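Long-range contacts in gingipain R2 Pro-Domain (Porphyromonas gingivalis, PDB 4IEF), which probably acts as the propeptide that keeps the arginine-specific cysteine protease gingipain R2 latent until it is removed: residues A[29-34]-A[166-171]; A[47-52]-A[63-68]; A[96-101]-A[161-166]. All blocks are in the same frame, centred on the assembly; numbering follows the deposited sequence.

In the fold
Interactions 1 and 3 use successive parts of strand 162-176 and share Tyr166, yet their centres are about 17 Å apart; interaction 1 pairs this strand with strand 25-31, whereas interaction 3 sets its beginning against the loop 96-101. Interaction 2 lies about 7 Å from interaction 3, centre to centre, and two short backbone contacts, both probable hydrogen bonds, join them: Gln48 N to Leu97 O and Thr63 O to Ser101 N, each 2.7 Å. Towards interaction 1, about 16 Å away between centres, the link is side-chain packing, with Met32 SD 3.6 Å from Phe52 CB. Together the three contacts tie the larger antiparallel sheet to the hairpin 36-51 and the loops beside it.

Interaction 1: residues A[29-34]-A[166-171]; sequences QFRMDN and YTEIVV
Arg31 and Glu168 form a side-on salt bridge in which two nitrogens donate to one carboxylate oxygen. Arg31 NE stands 2.9 Å from Glu168 OE1 and meets its anti lone pair, while Arg31 NH2, 3.0 Å from the same Glu168 OE1, comes in nearly along the C-O bond. The guanidinium and carboxylate planes are 11° apart, and OE1 lies at the guanidinium edge, near its plane. With chi1 at -170° Glu168 swings its CG away from its own amide nitrogen, and the extended acid runs alongside the arginine chain. Over one face of the guanidinium, near its rim, lies Gln29 NE2.

Below these side chains, strands 25-31 and 162-176 are antiparallel neighbours in the sheet, their local axes 168° apart. Arg31-Glu168 and Gln29-Val170 are non-hydrogen-bonded pairs on one face. Between them Phe30-Ile169 is hydrogen-bonded, with Phe30 N to Ile169 O at 2.7 Å and Ile169 N to Phe30 O at 2.9 Å, and its side chains occupy the other face. There Phe30 CD1 packs 4.1 Å from Ile169 CD1, and the ring edge brings Phe30 CE1 to 3.6 Å from Tyr166 O. A further hydrogen bond joins Met32 N to Thr167 O, 2.9 Å, the donor standing above the carbonyl plane.

Thr167 is also the corner of its strand: with Glu168 it faces Lys89 in a classic beta bulge. Further out, Phe151 meets the Phe30 ring, and Arg17 packs against both Gln29 and Arg31.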
# COMPACT_ATOMS: atom_id res chain seq x y z
N GLN A 29 27.01 -1.83 -1.75
CA GLN A 29 27.73 -0.76 -2.41
C GLN A 29 26.78 0.34 -2.85
O GLN A 29 25.76 0.08 -3.49
CB GLN A 29 28.52 -1.31 -3.62
CG GLN A 29 29.02 -0.23 -4.59
CD GLN A 29 29.80 -0.80 -5.74
OE1 GLN A 29 30.91 -1.31 -5.58
NE2 GLN A 29 29.25 -0.70 -6.94
N PHE A 30 27.13 1.57 -2.50
CA PHE A 30 26.44 2.77 -2.94
C PHE A 30 27.36 3.50 -3.90
O PHE A 30 28.56 3.61 -3.65
CB PHE A 30 26.06 3.70 -1.76
CG PHE A 30 25.73 5.11 -2.19
CD1 PHE A 30 26.73 6.07 -2.31
CD2 PHE A 30 24.42 5.47 -2.53
CE1 PHE A 30 26.44 7.36 -2.78
CE2 PHE A 30 24.13 6.77 -2.96
CZ PHE A 30 25.13 7.70 -3.09
N ARG A 31 26.78 4.04 -4.97
CA ARG A 31 27.50 4.88 -5.92
C ARG A 31 26.61 6.07 -6.24
O ARG A 31 25.40 5.91 -6.43
CB ARG A 31 27.94 4.11 -7.16
CG ARG A 31 29.26 3.39 -6.98
CD ARG A 31 29.60 2.53 -8.18
NE ARG A 31 30.95 1.96 -8.07
CZ ARG A 31 31.46 1.06 -8.89
NH1 ARG A 31 30.73 0.58 -9.90
NH2 ARG A 31 32.69 0.61 -8.71
N MET A 32 27.20 7.29 -6.23
CA MET A 32 26.49 8.53 -6.51
C MET A 32 25.96 8.53 -7.95
O MET A 32 26.71 8.24 -8.88
CB MET A 32 27.38 9.76 -6.25
CG MET A 32 26.65 11.10 -6.41
SD MET A 32 25.21 11.29 -5.32
CE MET A 32 26.03 11.83 -3.82
N ASP A 33 24.67 8.83 -8.11
CA ASP A 33 24.04 8.84 -9.42
C ASP A 33 23.20 10.10 -9.60
O ASP A 33 22.38 10.43 -8.73
CB ASP A 33 23.19 7.57 -9.61
CG ASP A 33 22.67 7.40 -11.02
OD1 ASP A 33 21.49 7.73 -11.26
OD2 ASP A 33 23.44 6.95 -11.89
N ASN A 34 23.42 10.79 -10.73
CA ASN A 34 22.73 12.01 -11.17
C ASN A 34 22.64 13.09 -10.06
O ASN A 34 21.57 13.65 -9.80
CB ASN A 34 21.32 11.66 -11.72
CG ASN A 34 20.64 12.75 -12.51
OD1 ASN A 34 21.27 13.58 -13.17
ND2 ASN A 34 19.33 12.77 -12.46
N TYR A 166 30.46 11.92 -1.56
CA TYR A 166 30.93 10.54 -1.56
C TYR A 166 30.41 9.84 -2.82
O TYR A 166 29.22 9.57 -2.95
CB TYR A 166 30.52 9.80 -0.27
CG TYR A 166 31.35 10.21 0.93
CD1 TYR A 166 31.07 11.37 1.64
CD2 TYR A 166 32.43 9.44 1.35
CE1 TYR A 166 31.84 11.77 2.72
CE2 TYR A 166 33.21 9.82 2.44
CZ TYR A 166 32.91 10.98 3.13
OH TYR A 166 33.68 11.37 4.20
N THR A 167 31.32 9.63 -3.78
CA THR A 167 31.00 9.02 -5.07
C THR A 167 30.78 7.51 -4.91
O THR A 167 30.01 6.94 -5.68
CB THR A 167 32.09 9.32 -6.10
OG1 THR A 167 33.35 8.87 -5.61
CG2 THR A 167 32.15 10.80 -6.46
N GLU A 168 31.42 6.89 -3.90
CA GLU A 168 31.27 5.47 -3.59
C GLU A 168 31.38 5.21 -2.09
O GLU A 168 32.25 5.79 -1.42
CB GLU A 168 32.28 4.61 -4.35
CG GLU A 168 32.01 3.12 -4.26
CD GLU A 168 33.11 2.26 -4.84
OE1 GLU A 168 32.94 1.76 -5.98
OE2 GLU A 168 34.16 2.10 -4.17
N ILE A 169 30.48 4.37 -1.56
CA ILE A 169 30.44 3.90 -0.17
C ILE A 169 30.11 2.42 -0.18
O ILE A 169 29.05 2.03 -0.69
CB ILE A 169 29.46 4.69 0.77
CG1 ILE A 169 29.67 6.22 0.73
CG2 ILE A 169 29.54 4.14 2.21
CD1 ILE A 169 28.46 7.05 1.27
N VAL A 170 30.98 1.59 0.40
CA VAL A 170 30.73 0.16 0.55
C VAL A 170 30.63 -0.13 2.04
O VAL A 170 31.56 0.18 2.79
CB VAL A 170 31.76 -0.77 -0.16
CG1 VAL A 170 31.38 -2.24 -0.01
CG2 VAL A 170 31.90 -0.41 -1.64
N VAL A 171 29.49 -0.69 2.47
CA VAL A 171 29.27 -1.01 3.87
C VAL A 171 29.12 -2.52 4.09
O VAL A 171 28.64 -3.24 3.22
CB VAL A 171 28.06 -0.25 4.50
CG1 VAL A 171 28.29 1.26 4.49
CG2 VAL A 171 26.73 -0.61 3.84

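Interaction 2: residues A[47-52]-A[63-68]; sequences AQVPTF and TPILPI
The facing parts of 47-52 and 63-68 run in nearly the same direction, 15° apart between CA 49 to 52 and CA 65 to 68, but Val49 CA and Ile65 CA are 6.5 Å apart and no hydrogen bond crosses. Strand 45-51, one arm of the hairpin with strand 36-42, is thus packed against an irregular chain and does not pair with it as a sheet. In the middle each of two prolines sets its ring against a carbonyl of the other segment. Pro50 CG lies 3.3 Å from Ile65 O, and Pro50 CD also touches Ile65 CG2 at 4.0 Å. In return Pro67 CG approaches Pro50 O to 3.3 Å. Phe52 has its CG between the backbone N and carbonyl carbon (chi1 62°), which brings the ring across to Pro67: its edge meets Pro67 O at 3.4 Å from Phe52 CE2, and CE2 is 3.7 Å from Pro67 CB. At the other end Val49 CG2 packs 4.1 Å from Ile65 CD1, and Val49 also meets an apolar side chain of another protein chain.

Pro50 and Pro67 have no N-H to offer, and carbon atoms meet the oxygens of Ile65, Pro50 and Pro67 across this buried contact, which therefore rests on packing.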
# COMPACT_ATOMS: atom_id res chain seq x y z
N ALA A 47 21.15 29.56 -2.19
CA ALA A 47 21.60 28.31 -1.60
C ALA A 47 21.25 27.15 -2.52
O ALA A 47 20.38 27.30 -3.39
CB ALA A 47 20.98 28.13 -0.23
N GLN A 48 21.92 26.00 -2.35
CA GLN A 48 21.71 24.84 -3.21
C GLN A 48 20.98 23.71 -2.52
O GLN A 48 21.33 23.32 -1.40
CB GLN A 48 23.07 24.32 -3.75
CG GLN A 48 23.87 25.33 -4.58
CD GLN A 48 23.15 25.86 -5.79
OE1 GLN A 48 22.49 25.12 -6.54
NE2 GLN A 48 23.24 27.16 -6.02
N VAL A 49 19.95 23.17 -3.20
CA VAL A 49 19.19 22.01 -2.73
C VAL A 49 19.76 20.80 -3.49
O VAL A 49 19.55 20.69 -4.70
CB VAL A 49 17.64 22.14 -2.87
CG1 VAL A 49 16.94 20.83 -2.51
CG2 VAL A 49 17.10 23.28 -2.02
N PRO A 50 20.53 19.92 -2.83
CA PRO A 50 21.08 18.76 -3.54
C PRO A 50 20.04 17.67 -3.77
O PRO A 50 19.17 17.45 -2.93
CB PRO A 50 22.20 18.26 -2.61
CG PRO A 50 22.24 19.22 -1.44
CD PRO A 50 20.92 19.90 -1.40
N THR A 51 20.11 17.00 -4.94
CA THR A 51 19.24 15.88 -5.32
C THR A 51 20.05 14.82 -6.05
O THR A 51 20.96 15.16 -6.81
CB THR A 51 18.05 16.33 -6.21
OG1 THR A 51 18.52 17.12 -7.30
CG2 THR A 51 16.97 17.06 -5.44
N PHE A 52 19.73 13.54 -5.82
CA PHE A 52 20.35 12.41 -6.50
C PHE A 52 19.34 11.27 -6.59
O PHE A 52 18.39 11.25 -5.81
CB PHE A 52 21.69 11.97 -5.85
CG PHE A 52 21.66 11.46 -4.43
CD1 PHE A 52 21.38 10.12 -4.16
CD2 PHE A 52 22.01 12.28 -3.37
CE1 PHE A 52 21.39 9.63 -2.84
CE2 PHE A 52 22.02 11.80 -2.05
CZ PHE A 52 21.70 10.48 -1.80
N THR A 63 18.81 22.48 9.58
CA THR A 63 20.10 21.82 9.35
C THR A 63 20.28 21.63 7.82
O THR A 63 19.27 21.63 7.10
CB THR A 63 20.22 20.48 10.12
OG1 THR A 63 19.42 19.47 9.50
CG2 THR A 63 19.92 20.61 11.62
N PRO A 64 21.51 21.45 7.29
CA PRO A 64 21.67 21.36 5.83
C PRO A 64 20.88 20.21 5.18
O PRO A 64 20.81 19.13 5.75
CB PRO A 64 23.18 21.17 5.64
CG PRO A 64 23.79 21.74 6.87
CD PRO A 64 22.83 21.45 7.97
N ILE A 65 20.29 20.47 3.98
CA ILE A 65 19.57 19.45 3.20
C ILE A 65 20.64 18.52 2.65
O ILE A 65 21.39 18.90 1.76
CB ILE A 65 18.65 20.02 2.09
CG1 ILE A 65 17.51 20.87 2.69
CG2 ILE A 65 18.08 18.88 1.18
CD1 ILE A 65 16.76 21.75 1.72
N LEU A 66 20.77 17.35 3.26
CA LEU A 66 21.77 16.38 2.86
C LEU A 66 21.07 15.04 2.65
O LEU A 66 20.99 14.22 3.57
CB LEU A 66 22.91 16.32 3.89
CG LEU A 66 23.67 17.66 4.10
CD1 LEU A 66 24.37 17.71 5.44
CD2 LEU A 66 24.60 17.98 2.92
N PRO A 67 20.51 14.84 1.42
CA PRO A 67 19.75 13.61 1.13
C PRO A 67 20.50 12.32 1.40
O PRO A 67 21.72 12.26 1.26
CB PRO A 67 19.41 13.73 -0.35
CG PRO A 67 19.42 15.18 -0.61
CD PRO A 67 20.50 15.74 0.25
N ILE A 68 19.75 11.29 1.80
CA ILE A 68 20.25 9.96 2.10
C ILE A 68 19.62 8.92 1.16
O ILE A 68 18.58 9.18 0.54
CB ILE A 68 20.02 9.59 3.60
CG1 ILE A 68 18.51 9.40 3.93
CG2 ILE A 68 20.73 10.56 4.57
CD1 ILE A 68 18.25 8.40 5.09

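Interaction 3: residues A[96-101]-A[161-166]; sequences VLIAPS and KTLRIY
The backbone N-H of Val96 points at the carbonyl oxygen of Lys161, with Val96 N 2.9 Å from Lys161 O and an N-H...O angle of 170°. It is the one hydrogen bond between the two segments. On the strand side it falls at a G1 beta bulge, in which Lys161 and Thr162 both face Asn157 where strands 144-157 and 162-176 pair. Lys161 takes the left-handed conformation expected at the first bulge position (phi 62°). The loop that follows strand 79-93 is thereby fastened to the start of strand 162-176.

The aliphatic part of Lys161 continues the contact along the loop backbone. Its CB is 3.5 Å from Val96 O, and the chain, bent at chi3, brings Lys161 CE to 3.9 Å from Val96 O. The same CE packs 4.1 Å from Leu97 CB. Val96 O itself is hydrogen-bonded to Tyr156 OH, and that hydroxyl also has a weak bond with Ile98 N, so Tyr156 of the adjacent strand 144-157 bonds to the loop backbone at two residues.

Further along, the contact is apolar. Val96 CB and Leu163 CB are 4.5 Å apart, a loose approach beside the closer packing of Ile98 on Leu163. Those two side chains cross at about a right angle, and the ring-bearing side chain of Tyr156 touches Leu163 as well. Ile98 bends at its second torsion (chi2 -66°), which turns its terminal methyl onto the fork of the leucine: Ile98 CD1 is 4.1 Å from Leu163 CD1 and equally far, 4.1 Å, from Leu163 CD2.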
# COMPACT_ATOMS: atom_id res chain seq x y z
N VAL A 96 30.45 26.41 -1.07
CA VAL A 96 29.11 25.98 -1.42
C VAL A 96 28.17 26.37 -0.28
O VAL A 96 28.49 26.14 0.89
CB VAL A 96 29.04 24.45 -1.70
CG1 VAL A 96 27.64 24.01 -2.12
CG2 VAL A 96 30.06 24.05 -2.77
N LEU A 97 27.03 26.96 -0.62
CA LEU A 97 26.01 27.28 0.37
C LEU A 97 24.88 26.27 0.18
O LEU A 97 24.19 26.32 -0.83
CB LEU A 97 25.53 28.74 0.27
CG LEU A 97 24.36 29.15 1.18
CD1 LEU A 97 24.75 29.13 2.65
CD2 LEU A 97 23.83 30.52 0.81
N ILE A 98 24.77 25.30 1.11
CA ILE A 98 23.72 24.28 1.09
C ILE A 98 22.51 24.84 1.81
O ILE A 98 22.65 25.41 2.90
CB ILE A 98 24.20 22.92 1.68
CG1 ILE A 98 25.32 22.27 0.82
CG2 ILE A 98 23.04 21.93 1.95
CD1 ILE A 98 24.95 21.79 -0.62
N ALA A 99 21.32 24.71 1.18
CA ALA A 99 20.05 25.19 1.71
C ALA A 99 19.66 24.48 3.02
O ALA A 99 19.90 23.28 3.15
CB ALA A 99 18.96 25.01 0.67
N PRO A 100 19.04 25.20 3.99
CA PRO A 100 18.63 24.53 5.23
C PRO A 100 17.31 23.79 5.05
O PRO A 100 16.47 24.19 4.24
CB PRO A 100 18.50 25.70 6.21
CG PRO A 100 18.13 26.85 5.37
CD PRO A 100 18.66 26.62 3.99
N SER A 101 17.14 22.69 5.78
CA SER A 101 15.92 21.89 5.68
C SER A 101 14.71 22.61 6.25
O SER A 101 14.81 23.31 7.26
CB SER A 101 16.10 20.54 6.36
OG SER A 101 14.96 19.73 6.17
N LYS A 161 31.99 26.11 4.58
CA LYS A 161 31.23 26.07 3.31
C LYS A 161 31.80 24.96 2.38
O LYS A 161 31.80 25.11 1.16
CB LYS A 161 31.22 27.45 2.60
CG LYS A 161 30.37 28.50 3.32
CD LYS A 161 30.32 29.84 2.60
CE LYS A 161 29.29 29.89 1.49
NZ LYS A 161 28.99 31.29 1.07
N THR A 162 32.27 23.86 2.99
CA THR A 162 32.84 22.74 2.27
C THR A 162 31.86 21.57 2.24
O THR A 162 31.36 21.12 3.29
CB THR A 162 34.21 22.36 2.86
OG1 THR A 162 35.07 23.50 2.82
CG2 THR A 162 34.87 21.20 2.13
N LEU A 163 31.59 21.08 1.03
CA LEU A 163 30.74 19.93 0.81
C LEU A 163 31.57 18.75 0.32
O LEU A 163 32.33 18.88 -0.65
CB LEU A 163 29.61 20.25 -0.20
CG LEU A 163 28.65 19.10 -0.55
CD1 LEU A 163 27.58 18.90 0.54
CD2 LEU A 163 28.00 19.33 -1.89
N ARG A 164 31.42 17.61 0.99
CA ARG A 164 32.07 16.36 0.64
C ARG A 164 31.05 15.47 -0.08
O ARG A 164 29.99 15.18 0.47
CB ARG A 164 32.65 15.66 1.88
CG ARG A 164 33.90 16.34 2.41
CD ARG A 164 34.40 15.68 3.68
NE ARG A 164 35.60 16.35 4.18
CZ ARG A 164 36.21 16.03 5.32
NH1 ARG A 164 35.73 15.06 6.09
NH2 ARG A 164 37.30 16.69 5.70
N ILE A 165 31.35 15.12 -1.34
CA ILE A 165 30.49 14.29 -2.18
C ILE A 165 31.09 12.89 -2.24
O ILE A 165 32.12 12.69 -2.89
CB ILE A 165 30.29 14.90 -3.60
CG1 ILE A 165 29.64 16.31 -3.52
CG2 ILE A 165 29.47 13.95 -4.50
CD1 ILE A 165 30.01 17.27 -4.65
N TYR A 166 30.46 11.92 -1.56
CA TYR A 166 30.93 10.54 -1.56
C TYR A 166 30.41 9.84 -2.82
O TYR A 166 29.22 9.57 -2.95
CB TYR A 166 30.52 9.80 -0.27
CG TYR A 166 31.35 10.21 0.93
CD1 TYR A 166 31.07 11.37 1.64
CD2 TYR A 166 32.43 9.44 1.35
CE1 TYR A 166 31.84 11.77 2.72
CE2 TYR A 166 33.21 9.82 2.44
CZ TYR A 166 32.91 10.98 3.13
OH TYR A 166 33.68 11.37 4.20